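Local structure of aspartate aminotransferase (Rhodobacter sphaeroides, 3NRA) at residues Ala120-Arg125 and Gly212-Ala217; Asp317-Val322 and Ser338-Arg343. The protein probably catalyses the pyridoxal 5'-phosphate-dependent transfer of an amino group from L-aspartate to 2-oxoglutarate, yielding oxaloacetate and L-glutamate. All blocks are in the same frame, centred on the assembly; numbering follows the deposited sequence. Where two conformers were deposited one is given.

Interaction 1 of 2, residues Ala120-Arg125 and Gly212-Ala217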
loop_
_atom_site.group_PDB
_atom_site.type_symbol
_atom_site.label_atom_id
_atom_site.label_comp_id
_atom_site.label_asym_id
_atom_site.label_seq_id
_atom_site.Cartn_x
_atom_site.Cartn_y
_atom_site.Cartn_z
ATOM N N ALA B 120 2.913 -12.104 3.986
ATOM C CA ALA B 120 1.485 -12.392 4.300
ATOM C C ALA B 120 1.009 -13.671 3.633
ATOM O O ALA B 120 0.257 -14.439 4.230
ATOM C CB ALA B 120 0.597 -11.238 3.883
ATOM N N ALA B 121 1.461 -13.889 2.391
ATOM C CA ALA B 121 1.081 -15.084 1.601
ATOM C C ALA B 121 1.829 -16.381 2.001
ATOM O O ALA B 121 1.478 -17.467 1.521
ATOM C CB ALA B 121 1.283 -14.800 0.151
ATOM N N THR B 122 2.854 -16.278 2.858
ATOM C CA THR B 122 3.700 -17.414 3.164
ATOM C C THR B 122 3.839 -17.751 4.666
ATOM O O THR B 122 4.206 -18.865 4.995
ATOM C CB THR B 122 5.106 -17.249 2.540
ATOM O OG1 THR B 122 5.740 -16.071 3.068
ATOM C CG2 THR B 122 5.018 -17.144 1.024
ATOM N N VAL B 123 3.520 -16.810 5.565
ATOM C CA VAL B 123 3.691 -17.036 6.995
ATOM C C VAL B 123 2.329 -17.040 7.734
ATOM O O VAL B 123 1.582 -16.074 7.699
ATOM C CB VAL B 123 4.626 -16.003 7.628
ATOM C CG1 VAL B 123 4.804 -16.302 9.123
ATOM C CG2 VAL B 123 6.003 -15.967 6.887
ATOM N N ALA B 124 2.005 -18.163 8.337
ATOM C CA ALA B 124 0.839 -18.269 9.197
ATOM C C ALA B 124 1.279 -18.247 10.642
ATOM O O ALA B 124 2.453 -18.441 10.954
ATOM C CB ALA B 124 0.079 -19.570 8.903
ATOM N N ARG B 125 0.308 -18.089 11.519
ATOM C CA ARG B 125 0.542 -18.053 12.948
ATOM C C ARG B 125 1.317 -19.301 13.452
ATOM O O ARG B 125 0.891 -20.440 13.234
ATOM C CB ARG B 125 -0.804 -17.934 13.648
ATOM C CG ARG B 125 -0.749 -18.054 15.158
ATOM C CD ARG B 125 -1.946 -17.378 15.806
ATOM N NE ARG B 125 -2.416 -18.114 16.978
ATOM C CZ ARG B 125 -3.250 -19.166 16.945
ATOM N NH1 ARG B 125 -3.715 -19.667 15.780
ATOM N NH2 ARG B 125 -3.621 -19.734 18.091
ATOM N N GLY B 212 11.898 -28.326 1.436
ATOM C CA GLY B 212 10.620 -27.908 0.897
ATOM C C GLY B 212 10.265 -26.496 1.345
ATOM O O GLY B 212 9.115 -26.197 1.557
ATOM N N ALA B 213 11.276 -25.639 1.469
ATOM C CA ALA B 213 11.100 -24.322 2.011
ATOM C C ALA B 213 10.896 -23.354 0.868
ATOM O O ALA B 213 11.435 -23.545 -0.214
ATOM C CB ALA B 213 12.338 -23.904 2.860
ATOM N N THR B 214 10.077 -22.330 1.122
ATOM C CA THR B 214 9.894 -21.208 0.229
ATOM C C THR B 214 10.951 -20.149 0.564
ATOM O O THR B 214 11.258 -19.917 1.733
ATOM C CB THR B 214 8.431 -20.602 0.399
ATOM O OG1 THR B 214 7.466 -21.518 -0.119
ATOM C CG2 THR B 214 8.282 -19.300 -0.286
ATOM N N VAL B 215 11.517 -19.527 -0.456
ATOM C CA VAL B 215 12.483 -18.473 -0.271
ATOM C C VAL B 215 11.943 -17.209 -0.925
ATOM O O VAL B 215 11.476 -17.250 -2.069
ATOM C CB VAL B 215 13.867 -18.833 -0.935
ATOM C CG1 VAL B 215 14.812 -17.684 -0.838
ATOM C CG2 VAL B 215 14.481 -20.104 -0.311
ATOM N N ILE B 216 11.991 -16.106 -0.188
ATOM C CA ILE B 216 11.715 -14.756 -0.701
ATOM C C ILE B 216 13.054 -14.058 -0.820
ATOM O O ILE B 216 13.701 -13.809 0.184
ATOM C CB ILE B 216 10.814 -13.962 0.282
ATOM C CG1 ILE B 216 9.504 -14.731 0.575
ATOM C CG2 ILE B 216 10.529 -12.528 -0.244
ATOM C CD1 ILE B 216 8.786 -14.268 1.888
ATOM N N ALA B 217 13.521 -13.836 -2.040
ATOM C CA ALA B 217 14.812 -13.183 -2.272
ATOM C C ALA B 217 14.584 -11.707 -2.622
ATOM O O ALA B 217 13.987 -11.390 -3.652
ATOM C CB ALA B 217 15.562 -13.876 -3.380
#

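Interaction 2 of 2, residues Asp317-Val322 and Ser338-Arg343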
loop_
_atom_site.group_PDB
_atom_site.type_symbol
_atom_site.label_atom_id
_atom_site.label_comp_id
_atom_site.label_asym_id
_atom_site.label_seq_id
_atom_site.Cartn_x
_atom_site.Cartn_y
_atom_site.Cartn_z
ATOM N N ASP B 317 34.134 4.357 -2.766
ATOM C CA ASP B 317 35.579 4.199 -2.521
ATOM C C ASP B 317 36.170 5.302 -1.646
ATOM O O ASP B 317 37.048 5.037 -0.818
ATOM C CB ASP B 317 36.356 4.145 -3.849
ATOM C CG ASP B 317 36.097 2.861 -4.645
ATOM O OD1 ASP B 317 35.484 1.923 -4.103
ATOM O OD2 ASP B 317 36.511 2.813 -5.823
ATOM N N GLU B 318 35.756 6.544 -1.866
ATOM C CA GLU B 318 36.265 7.644 -1.044
ATOM C C GLU B 318 35.682 7.583 0.361
ATOM O O GLU B 318 36.373 7.838 1.302
ATOM C CB GLU B 318 36.024 9.022 -1.675
ATOM C CG GLU B 318 36.925 10.129 -1.025
ATOM C CD GLU B 318 36.810 11.506 -1.702
ATOM O OE1 GLU B 318 35.873 11.715 -2.508
ATOM O OE2 GLU B 318 37.661 12.374 -1.419
ATOM N N LEU B 319 34.412 7.212 0.498
ATOM C CA LEU B 319 33.849 7.027 1.847
ATOM C C LEU B 319 34.559 5.927 2.592
ATOM O O LEU B 319 34.826 6.067 3.776
ATOM C CB LEU B 319 32.354 6.737 1.821
ATOM C CG LEU B 319 31.389 7.919 1.592
ATOM C CD1 LEU B 319 30.023 7.571 2.141
ATOM C CD2 LEU B 319 31.861 9.211 2.215
ATOM N N LEU B 320 34.884 4.844 1.906
ATOM C CA LEU B 320 35.594 3.745 2.535
ATOM C C LEU B 320 36.972 4.176 2.988
ATOM O O LEU B 320 37.367 3.883 4.096
ATOM C CB LEU B 320 35.691 2.541 1.601
ATOM C CG LEU B 320 34.439 1.653 1.513
ATOM C CD1 LEU B 320 34.611 0.626 0.394
ATOM C CD2 LEU B 320 34.164 0.959 2.869
ATOM N N HIS B 321 37.670 4.936 2.148
ATOM C CA HIS B 321 38.969 5.479 2.516
ATOM C C HIS B 321 38.923 6.301 3.835
ATOM O O HIS B 321 39.766 6.114 4.718
ATOM C CB HIS B 321 39.516 6.361 1.413
ATOM C CG HIS B 321 40.901 6.826 1.668
ATOM N ND1 HIS B 321 41.999 5.992 1.562
ATOM C CD2 HIS B 321 41.377 8.033 2.068
ATOM C CE1 HIS B 321 43.091 6.676 1.866
ATOM N NE2 HIS B 321 42.739 7.913 2.185
ATOM N N VAL B 322 37.950 7.209 3.923
ATOM C CA VAL B 322 37.771 8.072 5.093
ATOM C C VAL B 322 37.425 7.259 6.346
ATOM O O VAL B 322 38.055 7.435 7.377
ATOM C CB VAL B 322 36.669 9.139 4.842
ATOM C CG1 VAL B 322 36.307 9.873 6.156
ATOM C CG2 VAL B 322 37.123 10.149 3.763
ATOM N N SER B 338 23.730 1.004 -2.414
ATOM C CA SER B 338 24.354 2.213 -1.864
ATOM C C SER B 338 24.350 2.262 -0.319
ATOM O O SER B 338 24.265 3.360 0.267
ATOM C CB SER B 338 23.655 3.453 -2.425
ATOM O OG SER B 338 23.426 3.310 -3.809
ATOM N N TYR B 339 24.477 1.091 0.336
ATOM C CA TYR B 339 24.616 1.031 1.795
ATOM C C TYR B 339 26.051 0.697 2.259
ATOM O O TYR B 339 26.703 -0.169 1.696
ATOM C CB TYR B 339 23.659 0.024 2.370
ATOM C CG TYR B 339 22.226 0.402 2.163
ATOM C CD1 TYR B 339 21.731 1.643 2.613
ATOM C CD2 TYR B 339 21.344 -0.464 1.520
ATOM C CE1 TYR B 339 20.406 1.995 2.425
ATOM C CE2 TYR B 339 20.023 -0.113 1.322
ATOM C CZ TYR B 339 19.561 1.131 1.776
ATOM O OH TYR B 339 18.251 1.498 1.563
ATOM N N LEU B 340 26.541 1.459 3.242
ATOM C CA LEU B 340 27.723 1.118 4.023
ATOM C C LEU B 340 27.314 0.945 5.490
ATOM O O LEU B 340 26.511 1.738 6.033
ATOM C CB LEU B 340 28.756 2.218 3.955
ATOM C CG LEU B 340 29.664 2.387 2.754
ATOM C CD1 LEU B 340 30.086 3.884 2.630
ATOM C CD2 LEU B 340 30.874 1.515 2.872
ATOM N N PHE B 341 27.922 -0.026 6.145
ATOM C CA PHE B 341 27.596 -0.367 7.506
ATOM C C PHE B 341 28.886 -0.446 8.364
ATOM O O PHE B 341 29.329 -1.524 8.733
ATOM C CB PHE B 341 26.848 -1.688 7.474
ATOM C CG PHE B 341 26.086 -1.999 8.708
ATOM C CD1 PHE B 341 25.132 -1.116 9.202
ATOM C CD2 PHE B 341 26.237 -3.232 9.329
ATOM C CE1 PHE B 341 24.387 -1.434 10.302
ATOM C CE2 PHE B 341 25.496 -3.543 10.448
ATOM C CZ PHE B 341 24.556 -2.639 10.925
ATOM N N PRO B 342 29.490 0.717 8.676
ATOM C CA PRO B 342 30.677 0.707 9.495
ATOM C C PRO B 342 30.421 0.307 10.954
ATOM O O PRO B 342 29.422 0.717 11.543
ATOM C CB PRO B 342 31.169 2.144 9.406
ATOM C CG PRO B 342 30.018 2.911 9.033
ATOM C CD PRO B 342 29.267 2.039 8.107
ATOM N N ARG B 343 31.299 -0.542 11.487
ATOM C CA ARG B 343 31.317 -0.890 12.897
ATOM C C ARG B 343 32.256 0.056 13.594
ATOM O O ARG B 343 33.437 0.114 13.269
ATOM C CB ARG B 343 31.795 -2.331 13.085
ATOM C CG ARG B 343 31.545 -2.875 14.468
ATOM C CD ARG B 343 32.046 -4.308 14.628
ATOM N NE ARG B 343 33.492 -4.381 14.410
ATOM C CZ ARG B 343 34.221 -5.480 14.520
ATOM N NH1 ARG B 343 33.672 -6.645 14.873
ATOM N NH2 ARG B 343 35.504 -5.417 14.281
#

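Interaction 1 of 2, residues Ala120-Arg125 and Gly212-Ala217
T122, where helix 110-120 gives way to the loop that leads to strand 128-133, meets strand 214-218 through T214 and I216, and its two branches illustrate how one threonine can serve two chemistries. CB heads toward the strand and then forks. The methyl branch, CG2, lies 4.1 Å from CG2 of T214, a loose meeting of two methyl groups. The hydroxyl branch comes beside I216, whose CD1 lies 3.7 Å from OG1 of T122. A chi1 of 61° tucks OG1 over the backbone, flanked by N and C of T122, and from there it turns back on the preceding helix to hydrogen-bond the carbonyl oxygen of A118, with a weak second bond to that of V119. I271, on helix 269-282, touches both T122 and T214, while V182 of the neighbouring strand 182-186 also packs on T122. The contact thus joins a helix-to-strand connection to a parallel strand inside the seven-stranded mixed sheet of a fold-type I aminotransferase, close to where A121 meets F8 of the second subunit. With the hydroxyl of T122 bonded to A118 in helix 110-120, the two segments meet through van der Waals contact, with no polar bond between them.

Interaction 2 of 2, residues Asp317-Val322 and Ser338-Arg343
L340 extends its side chain with CG beside the backbone N (chi1 -79°) and the outer bond swung to 153°, a shape that spreads its two methyl groups toward two successive leucines, L319 and L320, on one turn of helix 304-324. Each methyl has its own partner. CD1 of L340 rests 3.7 Å from CD1 of L319, and the same methyl is equally near the root of that side chain, 3.7 Å from CB of L319. CD2 of L340 instead meets L320: CD2 of L320 stands only 3.3 Å from it, tighter than usual van der Waals contact, with CG of L320 behind at 3.8 Å. CB of L319 points at the strand, whereas L320 leaves the helix to one side and reaches L340 with its CD2 methyl.

This is helix-on-sheet packing in the four-stranded sheet of the smaller domain of the aminotransferase fold, where 339-340 is the outermost strand on its side and L340 pairs through its backbone with L382. Strand alternation sends neighbouring Y339 away from the helix, and its OH and NZ of the pyridoxal-phosphate-bearing lysine at position 253 are hydrogen-bonded. Cutting L340 back to an alanine removes both methyls, which would probably open a gap between helix and strand and take from L320 the methyl that its CD2 packs on. L319 is further enclosed by F384 and by A395 of helix 388-404, the latter also touched by V322.

Overall arrangement
Followed from the N terminus, the chain completes interaction 1 before it begins interaction 2; the two loops lie in series, neither nested nor crossed. Interaction 1 closes a long excursion of 86 residues that lays down strands 128-133, 149-154 and 182-186, tying the start of that excursion to a strand of the seven-stranded sheet. The chain then adds strands 245-249 and 263-267, with the cofactor-bearing lysine between them, before interaction 2 closes a short loop of 15 residues that folds strand 339-340 of the four-stranded sheet against helix 304-324. The centres of interaction 1 and interaction 2 are about 33 Å apart. They lie on opposite sides of the chain's centre and do not touch.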